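Side-chain contacts in ESSB (Geobacillus thermodenitrificans, PDB 2YNQ), which is an integral membrane component of the type VII secretion system, here represented by its helical extracellular domain, and probably self-associates: residues D[39-42]-D[43-46]; D[80-83]-D[84-88]; D[134-137]-D[138-142]. All blocks are in the same frame, centred on the assembly; numbering follows the deposited sequence.

Interaction 1: D[39-42]-D[43-46]; sequences MPYV and IQYE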
loop_
_atom_site.group_PDB
_atom_site.type_symbol
_atom_site.label_atom_id
_atom_site.label_comp_id
_atom_site.label_asym_id
_atom_site.label_seq_id
_atom_site.Cartn_x
_atom_site.Cartn_y
_atom_site.Cartn_z
ATOM N N MET D 39 21.740 5.523 12.738
ATOM C CA MET D 39 20.906 6.432 13.491
ATOM C C MET D 39 20.768 6.002 14.947
ATOM O O MET D 39 20.730 4.806 15.239
ATOM C CB MET D 39 19.531 6.496 12.842
ATOM C CG MET D 39 19.474 7.405 11.652
ATOM S SD MET D 39 17.917 7.243 10.776
ATOM C CE MET D 39 18.272 8.272 9.348
ATOM N N PRO D 40 20.674 6.966 15.873
ATOM C CA PRO D 40 20.284 6.585 17.219
ATOM C C PRO D 40 18.902 5.923 17.207
ATOM O O PRO D 40 18.040 6.235 16.361
ATOM C CB PRO D 40 20.221 7.922 17.945
ATOM C CG PRO D 40 21.176 8.787 17.176
ATOM C CD PRO D 40 20.923 8.408 15.768
ATOM N N TYR D 41 18.700 5.018 18.150
ATOM C CA TYR D 41 17.497 4.214 18.235
ATOM C C TYR D 41 16.207 5.052 18.232
ATOM O O TYR D 41 15.254 4.737 17.514
ATOM C CB TYR D 41 17.622 3.286 19.451
ATOM C CG TYR D 41 16.425 2.409 19.721
ATOM C CD1 TYR D 41 16.125 1.322 18.893
ATOM C CD2 TYR D 41 15.594 2.658 20.809
ATOM C CE1 TYR D 41 15.029 0.518 19.145
ATOM C CE2 TYR D 41 14.495 1.851 21.064
ATOM C CZ TYR D 41 14.216 0.791 20.230
ATOM O OH TYR D 41 13.126 -0.002 20.490
ATOM N N VAL D 42 16.184 6.162 18.962
ATOM C CA VAL D 42 15.008 7.027 18.942
ATOM C C VAL D 42 14.761 7.599 17.539
ATOM O O VAL D 42 13.611 7.810 17.149
ATOM C CB VAL D 42 15.090 8.152 20.030
ATOM C CG1 VAL D 42 16.275 9.104 19.798
ATOM C CG2 VAL D 42 13.766 8.929 20.147
ATOM N N ILE D 43 15.826 7.847 16.774
ATOM C CA ILE D 43 15.672 8.417 15.437
ATOM C C ILE D 43 15.210 7.317 14.458
ATOM O O ILE D 43 14.309 7.533 13.648
ATOM C CB ILE D 43 16.967 9.138 14.950
ATOM C CG1 ILE D 43 17.426 10.230 15.950
ATOM C CG2 ILE D 43 16.812 9.662 13.532
ATOM C CD1 ILE D 43 16.416 11.343 16.276
ATOM N N GLN D 44 15.802 6.128 14.562
ATOM C CA GLN D 44 15.256 4.980 13.859
ATOM C C GLN D 44 13.746 4.834 14.124
ATOM O O GLN D 44 12.979 4.544 13.202
ATOM C CB GLN D 44 15.999 3.698 14.250
ATOM C CG GLN D 44 17.446 3.626 13.770
ATOM C CD GLN D 44 18.163 2.424 14.351
ATOM O OE1 GLN D 44 17.828 1.966 15.446
ATOM N NE2 GLN D 44 19.158 1.910 13.632
ATOM N N TYR D 45 13.336 5.055 15.379
ATOM C CA TYR D 45 11.934 4.965 15.791
ATOM C C TYR D 45 11.074 5.976 15.059
ATOM O O TYR D 45 9.999 5.633 14.551
ATOM C CB TYR D 45 11.793 5.184 17.307
ATOM C CG TYR D 45 10.361 5.367 17.767
ATOM C CD1 TYR D 45 9.469 4.300 17.748
ATOM C CD2 TYR D 45 9.889 6.614 18.205
ATOM C CE1 TYR D 45 8.141 4.465 18.152
ATOM C CE2 TYR D 45 8.563 6.795 18.615
ATOM C CZ TYR D 45 7.687 5.714 18.590
ATOM O OH TYR D 45 6.355 5.844 18.988
ATOM N N GLU D 46 11.549 7.224 15.019
ATOM C CA GLU D 46 10.846 8.309 14.353
ATOM C C GLU D 46 10.656 8.010 12.869
ATOM O O GLU D 46 9.541 8.165 12.341
ATOM C CB GLU D 46 11.579 9.654 14.523
ATOM C CG GLU D 46 11.585 10.210 15.956
ATOM C CD GLU D 46 12.468 11.475 16.125
ATOM O OE1 GLU D 46 12.895 12.098 15.125
ATOM O OE2 GLU D 46 12.745 11.861 17.282
#
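Pro40 O takes two backbone donors at the start of helix 41-53. Gln44 N reaches Pro40 O at 2.9 Å in a nearly straight bond, 166° at the hydrogen and running almost in line with the carbonyl; the N-H of Ile43 comes in bent, at 126°, and adds only a weak bond. Pro40 is the N-cap residue, and from here the ordinary helical ladder takes over, with Tyr45 N bonded to Tyr41 O and Glu46 N to Val42 O.

The apolar side of this turn belongs to Ile43. With CG1 beside the backbone N (chi1 -56°), CG2 of Ile43 is left anti to it, and there it meets Met39 SD at 3.8 Å, the two side chains crossing at about a right angle. Ile43 CG1 runs alongside the proline ring and touches Pro40 CD at 3.9 Å. Ile43 is thus held by a residue before the cap and by the cap itself.

Gln44 occupies a different side. Gln44 CG rests on Met39 CB at 3.7 Å, and the extended chain beyond carries the amide back past the start of the helix. There Gln44 OE1 stands at the edge of the Tyr41 ring, 3.9 Å from Tyr41 CD1, with the amide and ring planes turned 75° apart. NE2 is bonded to Pro36 O and Glu75 OE2, two acceptors that should fix the rotation of this buried amide.

Met39 and Ile43 both pack on Leu31 of helix 24-31 and on Tyr12 of helix 7-19, whose Ser15 and Thr16 bond the carboxylate of Glu46. Tyr41, Gln44 and Tyr45 instead lean on Met78, so the first turn of helix 41-53 is wedged between helices 7-19 and 24-31 and helix 75-85.

Interaction 2: D[80-83]-D[84-88]; sequences YWIY and IGRSQ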
loop_
_atom_site.group_PDB
_atom_site.type_symbol
_atom_site.label_atom_id
_atom_site.label_comp_id
_atom_site.label_asym_id
_atom_site.label_seq_id
_atom_site.Cartn_x
_atom_site.Cartn_y
_atom_site.Cartn_z
ATOM N N TYR D 80 13.615 -2.914 8.707
ATOM C CA TYR D 80 12.723 -3.498 7.715
ATOM C C TYR D 80 11.788 -2.433 7.134
ATOM O O TYR D 80 11.728 -2.254 5.919
ATOM C CB TYR D 80 11.893 -4.616 8.321
ATOM C CG TYR D 80 10.847 -5.125 7.365
ATOM C CD1 TYR D 80 11.139 -6.155 6.485
ATOM C CD2 TYR D 80 9.560 -4.568 7.327
ATOM C CE1 TYR D 80 10.178 -6.629 5.584
ATOM C CE2 TYR D 80 8.594 -5.040 6.434
ATOM C CZ TYR D 80 8.918 -6.071 5.561
ATOM O OH TYR D 80 7.999 -6.572 4.657
ATOM N N TRP D 81 11.068 -1.723 8.003
ATOM C CA TRP D 81 10.078 -0.763 7.528
ATOM C C TRP D 81 10.695 0.447 6.851
ATOM O O TRP D 81 10.114 1.004 5.911
ATOM C CB TRP D 81 9.108 -0.367 8.651
ATOM C CG TRP D 81 8.149 -1.503 8.914
ATOM C CD1 TRP D 81 8.129 -2.337 9.998
ATOM C CD2 TRP D 81 7.113 -1.970 8.022
ATOM N NE1 TRP D 81 7.134 -3.283 9.843
ATOM C CE2 TRP D 81 6.487 -3.066 8.649
ATOM C CE3 TRP D 81 6.650 -1.554 6.765
ATOM C CZ2 TRP D 81 5.422 -3.764 8.056
ATOM C CZ3 TRP D 81 5.592 -2.244 6.175
ATOM C CH2 TRP D 81 4.990 -3.337 6.823
ATOM N N ILE D 82 11.880 0.843 7.307
ATOM C CA ILE D 82 12.567 1.949 6.689
ATOM C C ILE D 82 12.972 1.561 5.258
ATOM O O ILE D 82 12.803 2.358 4.313
ATOM C CB ILE D 82 13.796 2.405 7.518
ATOM C CG1 ILE D 82 13.348 3.048 8.842
ATOM C CG2 ILE D 82 14.674 3.352 6.685
ATOM C CD1 ILE D 82 14.476 3.239 9.914
ATOM N N TYR D 83 13.480 0.345 5.080
ATOM C CA TYR D 83 13.834 -0.092 3.714
ATOM C C TYR D 83 12.629 -0.304 2.830
ATOM O O TYR D 83 12.678 -0.016 1.620
ATOM C CB TYR D 83 14.648 -1.377 3.697
ATOM C CG TYR D 83 15.954 -1.321 4.430
ATOM C CD1 TYR D 83 16.819 -0.230 4.307
ATOM C CD2 TYR D 83 16.349 -2.399 5.221
ATOM C CE1 TYR D 83 18.040 -0.209 5.001
ATOM C CE2 TYR D 83 17.549 -2.396 5.897
ATOM C CZ TYR D 83 18.390 -1.296 5.788
ATOM O OH TYR D 83 19.588 -1.344 6.472
ATOM N N ILE D 84 11.562 -0.856 3.401
ATOM C CA ILE D 84 10.315 -0.925 2.656
ATOM C C ILE D 84 9.963 0.491 2.229
ATOM O O ILE D 84 9.681 0.726 1.060
ATOM C CB ILE D 84 9.142 -1.507 3.463
ATOM C CG1 ILE D 84 9.303 -3.021 3.668
ATOM C CG2 ILE D 84 7.836 -1.177 2.766
ATOM C CD1 ILE D 84 9.127 -3.917 2.380
ATOM N N GLY D 85 10.014 1.445 3.164
ATOM C CA GLY D 85 9.655 2.838 2.845
ATOM C C GLY D 85 10.532 3.458 1.761
ATOM O O GLY D 85 10.068 4.273 0.976
ATOM N N ARG D 86 11.806 3.070 1.714
ATOM C CA ARG D 86 12.741 3.649 0.749
ATOM C C ARG D 86 12.761 2.842 -0.543
ATOM O O ARG D 86 13.554 3.113 -1.432
ATOM C CB ARG D 86 14.158 3.764 1.333
ATOM C CG ARG D 86 14.250 4.721 2.478
ATOM C CD ARG D 86 15.638 4.869 3.078
ATOM N NE ARG D 86 15.674 6.060 3.949
ATOM C CZ ARG D 86 16.772 6.594 4.477
ATOM N NH1 ARG D 86 17.968 6.062 4.243
ATOM N NH2 ARG D 86 16.674 7.683 5.230
ATOM N N SER D 87 11.871 1.868 -0.656
ATOM C CA SER D 87 11.794 1.032 -1.850
ATOM C C SER D 87 13.082 0.240 -2.057
ATOM O O SER D 87 13.563 0.102 -3.178
ATOM C CB SER D 87 11.478 1.884 -3.096
ATOM O OG SER D 87 10.229 2.542 -2.944
ATOM N N GLN D 88 13.648 -0.249 -0.968
ATOM C CA GLN D 88 14.812 -1.107 -1.021
ATOM C C GLN D 88 14.326 -2.483 -0.614
ATOM O O GLN D 88 14.696 -3.014 0.447
ATOM C CB GLN D 88 15.913 -0.585 -0.098
ATOM C CG GLN D 88 16.557 0.702 -0.615
ATOM C CD GLN D 88 17.480 1.364 0.428
ATOM O OE1 GLN D 88 17.036 2.219 1.207
ATOM N NE2 GLN D 88 18.755 0.947 0.463
#
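A Schellman motif closes helix 75-85, with Ser87 at positive phi as its C-prime residue. Gln88 N bonds Tyr83 O at 2.8 Å and 166°, while Ser87 N turns back to Ile84 O; Tyr83 O also receives a weak bond from Arg86 N. Ile84, whose carbonyl takes part in the cap, lays CG1 over a face of the Tyr80 ring in a CH-pi contact, 3.8 Å from the ring centroid, and its CD1 continues to Tyr80 OH at 3.7 Å. With chi1 at 173° the tyrosine ring swings beside its own carbonyl carbon, where CE2 also lies over the Trp81 indole. Tyr80 OH bonds Leu104 O in helix 102-118. With an alanine in place of Tyr80, Leu104 O would probably be left without its hydrogen-bond partner and a gap would open beneath Ile84 CG1. Ile82 CG2 sits over a face of the Arg86 guanidinium, 4.0 Å from NE. The arginine's extended chain carries NH1 to Tyr34 O, and Ile82 itself packs on helix 41-53. A 6-to-1 bond enclosing a 5-to-2 bond, round a residue of positive phi, is the hallmark of the Schellman C-cap, which here turns the chain into helix 89-99.

Interaction 3: D[134-137]-D[138-142]; sequences IDQE and IKEYE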
loop_
_atom_site.group_PDB
_atom_site.type_symbol
_atom_site.label_atom_id
_atom_site.label_comp_id
_atom_site.label_asym_id
_atom_site.label_seq_id
_atom_site.Cartn_x
_atom_site.Cartn_y
_atom_site.Cartn_z
ATOM N N ILE D 134 8.965 -15.919 -7.782
ATOM C CA ILE D 134 8.511 -15.146 -6.615
ATOM C C ILE D 134 7.140 -15.589 -6.171
ATOM O O ILE D 134 6.900 -15.807 -4.992
ATOM C CB ILE D 134 8.548 -13.604 -6.873
ATOM C CG1 ILE D 134 9.986 -13.094 -6.787
ATOM C CG2 ILE D 134 7.684 -12.851 -5.875
ATOM C CD1 ILE D 134 10.214 -11.804 -7.524
ATOM N N ASP D 135 6.247 -15.731 -7.137
ATOM C CA ASP D 135 4.886 -16.144 -6.863
ATOM C C ASP D 135 4.827 -17.532 -6.246
ATOM O O ASP D 135 3.979 -17.807 -5.395
ATOM C CB ASP D 135 4.065 -16.071 -8.144
ATOM C CG ASP D 135 3.728 -14.651 -8.523
ATOM O OD1 ASP D 135 3.251 -13.890 -7.642
ATOM O OD2 ASP D 135 3.927 -14.302 -9.700
ATOM N N GLN D 136 5.745 -18.391 -6.670
ATOM C CA GLN D 136 5.866 -19.733 -6.124
ATOM C C GLN D 136 6.311 -19.684 -4.661
ATOM O O GLN D 136 5.746 -20.373 -3.807
ATOM C CB GLN D 136 6.802 -20.584 -7.014
ATOM C CG GLN D 136 6.967 -22.060 -6.603
ATOM C CD GLN D 136 5.649 -22.756 -6.259
ATOM O OE1 GLN D 136 5.358 -23.013 -5.079
ATOM N NE2 GLN D 136 4.843 -23.052 -7.284
ATOM N N GLU D 137 7.295 -18.841 -4.362
ATOM C CA GLU D 137 7.700 -18.622 -2.969
ATOM C C GLU D 137 6.594 -18.017 -2.098
ATOM O O GLU D 137 6.379 -18.439 -0.954
ATOM C CB GLU D 137 8.946 -17.764 -2.892
ATOM C CG GLU D 137 9.507 -17.716 -1.510
ATOM C CD GLU D 137 10.890 -17.136 -1.457
ATOM O OE1 GLU D 137 11.365 -16.620 -2.497
ATOM O OE2 GLU D 137 11.502 -17.205 -0.367
ATOM N N ILE D 138 5.890 -17.034 -2.644
ATOM C CA ILE D 138 4.779 -16.422 -1.924
ATOM C C ILE D 138 3.725 -17.484 -1.626
ATOM O O ILE D 138 3.296 -17.625 -0.482
ATOM C CB ILE D 138 4.167 -15.232 -2.707
ATOM C CG1 ILE D 138 5.079 -14.005 -2.586
ATOM C CG2 ILE D 138 2.746 -14.921 -2.207
ATOM C CD1 ILE D 138 4.871 -12.970 -3.667
ATOM N N LYS D 139 3.343 -18.249 -2.648
ATOM C CA LYS D 139 2.324 -19.282 -2.470
ATOM C C LYS D 139 2.751 -20.334 -1.448
ATOM O O LYS D 139 1.944 -20.772 -0.630
ATOM C CB LYS D 139 1.919 -19.924 -3.798
ATOM C CG LYS D 139 0.523 -20.507 -3.724
ATOM C CD LYS D 139 -0.009 -21.008 -5.059
ATOM C CE LYS D 139 -1.460 -21.438 -4.877
ATOM N NZ LYS D 139 -2.013 -22.025 -6.121
ATOM N N GLU D 140 4.030 -20.696 -1.470
ATOM C CA GLU D 140 4.578 -21.596 -0.466
ATOM C C GLU D 140 4.356 -21.078 0.969
ATOM O O GLU D 140 3.860 -21.825 1.823
ATOM C CB GLU D 140 6.059 -21.905 -0.758
ATOM C CG GLU D 140 6.541 -23.232 -0.172
ATOM C CD GLU D 140 5.514 -24.357 -0.355
ATOM O OE1 GLU D 140 5.204 -24.689 -1.524
ATOM O OE2 GLU D 140 5.005 -24.903 0.662
ATOM N N TYR D 141 4.702 -19.804 1.220
ATOM C CA TYR D 141 4.507 -19.172 2.539
ATOM C C TYR D 141 3.036 -19.032 2.862
ATOM O O TYR D 141 2.608 -19.266 3.995
ATOM C CB TYR D 141 5.165 -17.800 2.621
ATOM C CG TYR D 141 6.656 -17.831 2.755
ATOM C CD1 TYR D 141 7.268 -18.435 3.850
ATOM C CD2 TYR D 141 7.464 -17.231 1.795
ATOM C CE1 TYR D 141 8.662 -18.466 3.971
ATOM C CE2 TYR D 141 8.844 -17.254 1.905
ATOM C CZ TYR D 141 9.433 -17.876 2.990
ATOM O OH TYR D 141 10.796 -17.881 3.086
ATOM N N GLU D 142 2.258 -18.652 1.863
ATOM C CA GLU D 142 0.821 -18.590 2.029
ATOM C C GLU D 142 0.238 -19.943 2.428
ATOM O O GLU D 142 -0.654 -20.013 3.282
ATOM C CB GLU D 142 0.168 -18.052 0.768
ATOM C CG GLU D 142 0.238 -16.541 0.660
ATOM C CD GLU D 142 -0.591 -15.871 1.738
ATOM O OE1 GLU D 142 -0.078 -15.728 2.864
ATOM O OE2 GLU D 142 -1.767 -15.527 1.471
#
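Ile138 N bonds Ile134 O at 2.8 Å, and the isoleucine sends its side chain back over the same residue. With CG1 beside the backbone N (chi1 -76°), Ile138 CD1 comes to 3.6 Å from Ile134 CG2. Helix 102-118 packs along this side, with Tyr112 against Ile134, Leu109 against Ile138, and Ile105 and Val106 against Tyr141.

Lys139 follows on another side of the helix. Its N-H bonds the carbonyl of Asp135, and Lys139 CB lies 3.4 Å from Asp135 O, but the fully extended chain then leads the ammonium away from the preceding turn.

Glu140 N closes the next rung on Gln136 O at 2.9 Å. The Gln136 and Glu140 side chains, both bent at chi2, run side by side with amide and carboxylate nearly coplanar. Gln136 OE1 and Glu140 OE1 stay 3.9 Å apart.

Tyr141 N bonds Glu137 O, and its ring lies beside the extended Glu137 side chain. Tyr141 CE2 meets Glu137 CG and Glu137 OE2, each at 3.5 Å, with ring and carboxylate planes only 25° apart.

Along this part of the helix, then, the cohesion comes from backbone bonds and hydrocarbon contact, with no salt bridge between the two segments. The carboxylates of Glu137 and Glu140 instead find their arginines beyond them, in salt bridges with Arg97 and Arg143 respectively, and those outside partners probably offset some of the negative charge gathered here.

Overall arrangement
All three contacts are local, between residues close along the chain: a helix start, a helix end and the middle of a long helix. Interaction 2 is central and has the most buried residues, five of nine. Interaction 1 mixes buried residues with exposed Pro40 and Val42, and touches interaction 2 where Gln44 O meets Ile82 CD1 at 3.8 Å. Interaction 3, across the chain's centre from interaction 1, is the most peripheral, with Gln136, Lys139 and Glu140 exposed; it shares helix 102-118 as a neighbour with interaction 2. Aromatic packing dominates the central contact, mixed apolar and amide packing the first; the third joins an isoleucine pair and a Glu-Tyr contact, its acidic groups forming ion pairs beyond it.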